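Local coordinates for protein N-alpha-acetyltransferase 30 (Saccharomyces cerevisiae, PDB 6YGA) that catalyses N-terminal acetylation of proteins beginning with Met-Leu, Met-Ile or Met-Phe, using acetyl-CoA, as the catalytic subunit of the NatC complex, at residues M1-D9 with Y90-L99; Q15-I23 with N59-C67. All blocks are in the same frame, centred on the assembly; numbering follows the deposited sequence.

Contact 1: M1-D9 with Y90-L99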
# COMPACT_ATOMS: atom_id res chain seq x y z
N MSE A 1 13.36 -41.94 -6.89
CA MSE A 1 12.35 -40.98 -7.32
C MSE A 1 12.12 -41.03 -8.83
O MSE A 1 13.07 -41.01 -9.61
CB MSE A 1 12.76 -39.57 -6.90
CG MSE A 1 11.63 -38.58 -6.84
SE MSE A 1 12.26 -36.83 -6.29
CE MSE A 1 13.41 -36.44 -7.81
N GLU A 2 10.84 -41.11 -9.25
CA GLU A 2 10.46 -41.12 -10.67
C GLU A 2 9.22 -40.25 -10.81
O GLU A 2 8.09 -40.74 -10.88
CB GLU A 2 10.22 -42.54 -11.17
CG GLU A 2 10.38 -42.71 -12.68
CD GLU A 2 9.66 -43.93 -13.22
OE1 GLU A 2 8.43 -43.85 -13.40
OE2 GLU A 2 10.32 -44.96 -13.45
N ILE A 3 9.42 -38.93 -10.87
CA ILE A 3 8.31 -38.00 -10.85
C ILE A 3 7.63 -37.96 -12.21
O ILE A 3 8.28 -37.92 -13.26
CB ILE A 3 8.80 -36.60 -10.43
CG1 ILE A 3 9.48 -36.68 -9.06
CG2 ILE A 3 7.64 -35.62 -10.37
CD1 ILE A 3 8.57 -37.18 -7.96
N VAL A 4 6.29 -37.98 -12.20
CA VAL A 4 5.47 -37.92 -13.40
C VAL A 4 4.52 -36.74 -13.27
O VAL A 4 3.89 -36.56 -12.23
CB VAL A 4 4.69 -39.24 -13.61
CG1 VAL A 4 3.79 -39.14 -14.83
CG2 VAL A 4 5.65 -40.41 -13.74
N TYR A 5 4.43 -35.94 -14.33
CA TYR A 5 3.60 -34.74 -14.37
C TYR A 5 2.44 -34.98 -15.34
O TYR A 5 2.67 -35.26 -16.52
CB TYR A 5 4.41 -33.52 -14.80
CG TYR A 5 5.67 -33.33 -13.98
CD1 TYR A 5 6.87 -33.92 -14.36
CD2 TYR A 5 5.66 -32.56 -12.83
CE1 TYR A 5 8.02 -33.75 -13.62
CE2 TYR A 5 6.80 -32.38 -12.08
CZ TYR A 5 7.98 -32.98 -12.48
OH TYR A 5 9.13 -32.81 -11.74
N LYS A 6 1.22 -34.87 -14.84
CA LYS A 6 0.03 -35.22 -15.60
C LYS A 6 -1.06 -34.20 -15.35
O LYS A 6 -1.06 -33.52 -14.31
CB LYS A 6 -0.46 -36.63 -15.22
CG LYS A 6 -0.45 -36.90 -13.73
CD LYS A 6 -0.18 -38.36 -13.44
CE LYS A 6 -1.26 -39.25 -14.02
NZ LYS A 6 -0.94 -40.69 -13.84
N PRO A 7 -1.99 -34.04 -16.29
CA PRO A 7 -3.11 -33.12 -16.06
C PRO A 7 -4.09 -33.68 -15.05
O PRO A 7 -4.14 -34.89 -14.79
CB PRO A 7 -3.76 -32.99 -17.45
CG PRO A 7 -2.72 -33.47 -18.41
CD PRO A 7 -1.96 -34.53 -17.68
N LEU A 8 -4.89 -32.79 -14.48
CA LEU A 8 -5.89 -33.19 -13.50
C LEU A 8 -7.03 -33.97 -14.15
O LEU A 8 -7.52 -33.62 -15.22
CB LEU A 8 -6.46 -31.96 -12.79
CG LEU A 8 -7.75 -32.19 -12.01
CD1 LEU A 8 -7.48 -32.84 -10.66
CD2 LEU A 8 -8.53 -30.90 -11.85
N ASP A 9 -7.44 -35.05 -13.48
CA ASP A 9 -8.65 -35.79 -13.84
C ASP A 9 -9.78 -35.27 -12.96
O ASP A 9 -9.84 -35.57 -11.77
CB ASP A 9 -8.46 -37.30 -13.64
CG ASP A 9 -9.66 -38.10 -14.13
OD1 ASP A 9 -10.52 -37.53 -14.83
OD2 ASP A 9 -9.74 -39.31 -13.80
N TYR A 90 9.71 -33.72 -0.80
CA TYR A 90 10.12 -33.72 -2.19
C TYR A 90 10.71 -32.39 -2.64
O TYR A 90 10.93 -32.19 -3.84
CB TYR A 90 8.95 -34.10 -3.09
CG TYR A 90 8.62 -35.58 -3.06
CD1 TYR A 90 7.84 -36.12 -2.05
CD2 TYR A 90 9.10 -36.42 -4.05
CE1 TYR A 90 7.55 -37.48 -2.02
CE2 TYR A 90 8.81 -37.78 -4.04
CZ TYR A 90 8.04 -38.30 -3.02
OH TYR A 90 7.75 -39.64 -3.00
N ARG A 91 10.97 -31.47 -1.72
CA ARG A 91 11.53 -30.18 -2.10
C ARG A 91 13.01 -30.32 -2.43
O ARG A 91 13.71 -31.20 -1.92
CB ARG A 91 11.33 -29.16 -0.98
CG ARG A 91 9.87 -29.01 -0.55
CD ARG A 91 9.57 -27.60 -0.07
NE ARG A 91 8.15 -27.42 0.22
CZ ARG A 91 7.64 -27.36 1.45
NH1 ARG A 91 8.44 -27.45 2.51
NH2 ARG A 91 6.34 -27.20 1.62
N GLY A 92 13.48 -29.43 -3.30
CA GLY A 92 14.88 -29.43 -3.70
C GLY A 92 15.21 -30.30 -4.89
O GLY A 92 16.40 -30.55 -5.13
N HIS A 93 14.21 -30.76 -5.64
CA HIS A 93 14.44 -31.61 -6.80
C HIS A 93 13.92 -30.98 -8.09
O HIS A 93 13.72 -31.68 -9.08
CB HIS A 93 13.81 -32.99 -6.59
CG HIS A 93 14.38 -33.75 -5.43
ND1 HIS A 93 15.72 -34.06 -5.33
CD2 HIS A 93 13.78 -34.27 -4.33
CE1 HIS A 93 15.92 -34.73 -4.21
NE2 HIS A 93 14.77 -34.88 -3.59
N GLY A 94 13.71 -29.67 -8.09
CA GLY A 94 13.21 -28.99 -9.27
C GLY A 94 11.79 -29.35 -9.66
O GLY A 94 11.41 -29.15 -10.81
N ILE A 95 11.01 -29.89 -8.72
CA ILE A 95 9.65 -30.30 -9.05
C ILE A 95 8.75 -29.10 -9.29
O ILE A 95 7.96 -29.07 -10.24
CB ILE A 95 9.09 -31.21 -7.94
CG1 ILE A 95 10.00 -32.41 -7.72
CG2 ILE A 95 7.68 -31.68 -8.29
CD1 ILE A 95 9.56 -33.31 -6.60
N ALA A 96 8.86 -28.07 -8.44
CA ALA A 96 8.06 -26.86 -8.63
C ALA A 96 8.37 -26.20 -9.96
O ALA A 96 7.45 -25.74 -10.66
CB ALA A 96 8.31 -25.89 -7.48
N LYS A 97 9.64 -26.16 -10.35
CA LYS A 97 10.00 -25.53 -11.62
C LYS A 97 9.39 -26.28 -12.80
O LYS A 97 8.95 -25.66 -13.77
CB LYS A 97 11.52 -25.46 -11.75
CG LYS A 97 12.00 -24.93 -13.09
CD LYS A 97 13.51 -24.71 -13.09
CE LYS A 97 13.99 -24.20 -14.43
NZ LYS A 97 15.44 -23.86 -14.40
N LYS A 98 9.34 -27.61 -12.72
CA LYS A 98 8.76 -28.38 -13.82
C LYS A 98 7.25 -28.19 -13.90
O LYS A 98 6.68 -28.16 -15.00
CB LYS A 98 9.11 -29.86 -13.67
CG LYS A 98 9.02 -30.64 -14.96
CD LYS A 98 9.97 -30.05 -16.00
CE LYS A 98 9.83 -30.76 -17.34
NZ LYS A 98 10.87 -30.32 -18.30
N LEU A 99 6.59 -28.04 -12.75
CA LEU A 99 5.15 -27.80 -12.76
C LEU A 99 4.83 -26.43 -13.36
O LEU A 99 3.85 -26.29 -14.09
CB LEU A 99 4.59 -27.91 -11.34
CG LEU A 99 4.36 -29.32 -10.80
CD1 LEU A 99 4.17 -29.30 -9.29
CD2 LEU A 99 3.15 -29.95 -11.47

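Contact 2: Q15-I23 with N59-C67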
# COMPACT_ATOMS: atom_id res chain seq x y z
N GLN A 15 -8.27 -37.58 -6.16
CA GLN A 15 -7.25 -36.68 -6.67
C GLN A 15 -7.55 -35.24 -6.28
O GLN A 15 -6.66 -34.49 -5.88
CB GLN A 15 -7.17 -36.82 -8.19
CG GLN A 15 -5.81 -36.52 -8.80
CD GLN A 15 -5.81 -36.71 -10.30
OE1 GLN A 15 -6.37 -35.91 -11.04
NE2 GLN A 15 -5.18 -37.79 -10.76
N PHE A 16 -8.83 -34.85 -6.37
CA PHE A 16 -9.26 -33.52 -5.95
C PHE A 16 -8.88 -33.25 -4.49
O PHE A 16 -8.28 -32.22 -4.17
CB PHE A 16 -10.77 -33.39 -6.14
CG PHE A 16 -11.30 -31.98 -6.07
CD1 PHE A 16 -11.36 -31.30 -4.86
CD2 PHE A 16 -11.77 -31.35 -7.21
CE1 PHE A 16 -11.85 -30.01 -4.80
CE2 PHE A 16 -12.26 -30.06 -7.15
CZ PHE A 16 -12.30 -29.38 -5.95
N ALA A 17 -9.25 -34.17 -3.60
CA ALA A 17 -9.01 -33.94 -2.18
C ALA A 17 -7.52 -33.87 -1.87
O ALA A 17 -7.10 -33.11 -0.99
CB ALA A 17 -9.68 -35.04 -1.35
N SER A 18 -6.71 -34.66 -2.58
CA SER A 18 -5.27 -34.67 -2.32
C SER A 18 -4.64 -33.32 -2.66
O SER A 18 -3.71 -32.87 -1.98
CB SER A 18 -4.60 -35.79 -3.11
OG SER A 18 -5.34 -37.00 -3.02
N ILE A 19 -5.14 -32.67 -3.71
CA ILE A 19 -4.64 -31.35 -4.08
C ILE A 19 -4.95 -30.34 -2.99
O ILE A 19 -4.11 -29.49 -2.65
CB ILE A 19 -5.24 -30.92 -5.43
CG1 ILE A 19 -4.78 -31.86 -6.55
CG2 ILE A 19 -4.88 -29.47 -5.76
CD1 ILE A 19 -5.51 -31.66 -7.86
N LYS A 20 -6.15 -30.41 -2.41
CA LYS A 20 -6.52 -29.50 -1.34
C LYS A 20 -5.61 -29.67 -0.13
O LYS A 20 -5.21 -28.68 0.49
CB LYS A 20 -7.99 -29.71 -0.95
CG LYS A 20 -8.35 -29.16 0.42
CD LYS A 20 -9.79 -28.69 0.47
CE LYS A 20 -10.08 -27.99 1.79
NZ LYS A 20 -11.33 -27.19 1.74
N LYS A 21 -5.26 -30.91 0.21
CA LYS A 21 -4.40 -31.14 1.37
C LYS A 21 -3.01 -30.55 1.15
O LYS A 21 -2.44 -29.94 2.06
CB LYS A 21 -4.30 -32.64 1.65
CG LYS A 21 -3.67 -32.97 3.00
CD LYS A 21 -4.57 -32.50 4.14
CE LYS A 21 -4.06 -33.01 5.48
NZ LYS A 21 -5.03 -32.75 6.59
N LEU A 22 -2.46 -30.71 -0.05
CA LEU A 22 -1.14 -30.16 -0.35
C LEU A 22 -1.13 -28.65 -0.21
O LEU A 22 -0.28 -28.08 0.48
CB LEU A 22 -0.71 -30.57 -1.76
CG LEU A 22 -0.10 -31.95 -1.98
CD1 LEU A 22 0.23 -32.13 -3.45
CD2 LEU A 22 1.14 -32.12 -1.13
N ILE A 23 -2.07 -27.97 -0.87
CA ILE A 23 -2.07 -26.52 -0.90
C ILE A 23 -2.35 -25.94 0.48
O ILE A 23 -1.77 -24.92 0.87
CB ILE A 23 -3.08 -26.02 -1.96
CG1 ILE A 23 -2.61 -26.41 -3.36
CG2 ILE A 23 -3.26 -24.51 -1.86
CD1 ILE A 23 -3.61 -26.11 -4.46
N ASN A 59 0.31 -42.92 -7.11
CA ASN A 59 -0.56 -41.94 -7.72
C ASN A 59 -0.98 -40.81 -6.77
O ASN A 59 -1.81 -39.98 -7.15
CB ASN A 59 -1.80 -42.63 -8.30
CG ASN A 59 -2.56 -41.76 -9.28
OD1 ASN A 59 -3.72 -41.42 -9.04
ND2 ASN A 59 -1.91 -41.39 -10.38
N ILE A 60 -0.44 -40.76 -5.56
CA ILE A 60 -0.78 -39.64 -4.69
C ILE A 60 -0.04 -38.40 -5.19
O ILE A 60 1.13 -38.50 -5.61
CB ILE A 60 -0.43 -39.95 -3.23
CG1 ILE A 60 -0.98 -38.87 -2.30
CG2 ILE A 60 1.08 -40.08 -3.06
CD1 ILE A 60 -0.50 -38.99 -0.88
N PRO A 61 -0.68 -37.23 -5.24
CA PRO A 61 0.04 -36.03 -5.67
C PRO A 61 1.00 -35.55 -4.59
O PRO A 61 0.62 -35.36 -3.43
CB PRO A 61 -1.08 -35.01 -5.92
CG PRO A 61 -2.32 -35.83 -6.10
CD PRO A 61 -2.13 -37.01 -5.19
N ILE A 62 2.26 -35.34 -4.99
CA ILE A 62 3.27 -34.73 -4.12
C ILE A 62 3.54 -33.28 -4.49
O ILE A 62 4.28 -32.59 -3.77
CB ILE A 62 4.59 -35.53 -4.12
CG1 ILE A 62 5.03 -35.86 -5.56
CG2 ILE A 62 4.42 -36.81 -3.33
CD1 ILE A 62 5.95 -34.84 -6.19
N GLY A 63 2.96 -32.80 -5.59
CA GLY A 63 3.06 -31.40 -5.97
C GLY A 63 1.98 -31.08 -6.97
O GLY A 63 1.49 -31.96 -7.68
N CYS A 64 1.59 -29.81 -7.01
CA CYS A 64 0.54 -29.41 -7.92
C CYS A 64 0.64 -27.92 -8.21
O CYS A 64 1.23 -27.15 -7.45
CB CYS A 64 -0.85 -29.74 -7.36
SG CYS A 64 -1.30 -28.76 -5.92
N ILE A 65 0.02 -27.52 -9.32
CA ILE A 65 -0.09 -26.12 -9.70
C ILE A 65 -1.51 -25.90 -10.21
O ILE A 65 -2.06 -26.75 -10.93
CB ILE A 65 0.98 -25.73 -10.74
CG1 ILE A 65 0.94 -24.23 -11.03
CG2 ILE A 65 0.84 -26.55 -12.02
CD1 ILE A 65 2.09 -23.76 -11.90
N VAL A 66 -2.11 -24.78 -9.82
CA VAL A 66 -3.50 -24.47 -10.15
C VAL A 66 -3.52 -23.13 -10.87
O VAL A 66 -3.00 -22.13 -10.34
CB VAL A 66 -4.38 -24.43 -8.89
CG1 VAL A 66 -5.83 -24.22 -9.28
CG2 VAL A 66 -4.23 -25.72 -8.10
N CYS A 67 -4.11 -23.10 -12.06
CA CYS A 67 -4.06 -21.92 -12.91
C CYS A 67 -5.44 -21.62 -13.49
O CYS A 67 -6.32 -22.48 -13.55
CB CYS A 67 -3.05 -22.11 -14.06
SG CYS A 67 -1.39 -22.53 -13.49

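Contact 1: M1-D9 with Y90-L99
The side chain of Met1, modelled as selenomethionine, sets its selenium against two aromatic rings of the facing loop. SE lies 3.6 Å from CD2 of His93, approaching that ring obliquely, and 3.9 Å from CD2 of Tyr90, a Met-aromatic contact. The bend at chi3 (64°) turns CE back onto the imidazole, 4.1 Å from the centroid of the His93 ring, as an off-centre CH-pi contact. Beside it, Ile3 CD1 meets Tyr90 CE2, also obliquely, while the phenol OH of Tyr90 is held by Asp52. Residues 91-96, the end of the loop and the start of helix 95-109, read Arg-Gly-His-Gly-Ile-Ala, which fits the R/Q-x-x-G-x-G/A signature of GNAT enzymes; in relatives this turn takes the pyrophosphate of acetyl-CoA at the helix N terminus, and Gly94 is the N-cap here. Edge strand 3-7 runs beside the first turn of the helix, the short axes 10.1 Å apart and 28° from parallel. Tyr5 extends from the strand across the helix. Lys98 CG lies over one face of its ring, 3.8 Å from the Tyr5 centroid and 22° off the normal, and the lysine then bends away. Ile95 CG2, 4.0 Å from Tyr5 CE2, and Leu99 CD2, 3.9 Å from Tyr5 CD2, meet the same ring at its edge.

Contact 2: Q15-I23 with N59-C67
Ser18, Ile19, Leu22 and Ile23 of helix 13-26 press on Pro61, Cys64 and Val66 of strand 61-72, the first helix of the GNAT fold packing across the mixed central sheet. The axes of the two short segments run nearly perpendicular (93°) and approach to 8.6 Å, so the strand is met by two neighbouring rows of the helix, Ser18 and Leu22 near Pro61, Ile19 and Ile23 at Cys64. At the Pro61 end of the strand, Ser18 offers its methylene to the proline ring, CB 3.5 Å from Pro61 CD. Its hydroxyl stands beside its own backbone N (chi1 -45°) and bonds back to Glu14 O, one turn earlier, so the polar end is satisfied within the helix while the carbon faces the ring. Leu22 comes next, its CD1 branch reaching the backbone where the strand turns a corner: CD1 is 3.3 Å from Pro61 O and 3.5 Å from Gly63 N, and it also touches CB of Pro61. Here two consecutive residues, Ile62 and Gly63, are set opposite the single residue Ala50, a classic beta bulge, and the Ile62 side chain points away from the helix and packs on Tyr90. Beyond the bulge, Cys64 faces the helix, and with SG between its backbone N and carbonyl carbon (chi1 68°) the sulfur touches both isoleucines: Ile19 CG2 and Ile23 CG1 each lie 3.7 Å from Cys64 SG. Apart from this buried face, Lys20 points away from the strand and makes a salt bridge with Glu56 of the N-alpha-acetyltransferase 35 subunit, so the helix also takes part in the complex interface. The row of apolar contacts reaches Val66, which crosses Ile23 obliquely, the Ile23 CD1 methyl 3.7 Å from Val66 CG2.

Overall arrangement
From the N terminus the chain lays down edge strand 3-7 and, after a short turn, helix 13-26; the turn is fastened by a probable hydrogen bond from Asp9 N to Gln15 OE1. Strand 61-72 later packs against helix 13-26, and contact 2 closes a loop of 35 intervening residues. Contact 1 closes later, when residues 90-99 reach back to 1-9 across 80 residues, so contact 2 is nested inside it. Helix 13-26 meets one face of the strand through Cys64 and Val66, helix 95-109 the other through Ile65. The contacts also touch at Tyr90 CE1 and Ile62 CG2 (3.5 Å) and at Leu99 CD1 and Cys64 N (3.5 Å), so strand 61-72 lies between the two helices.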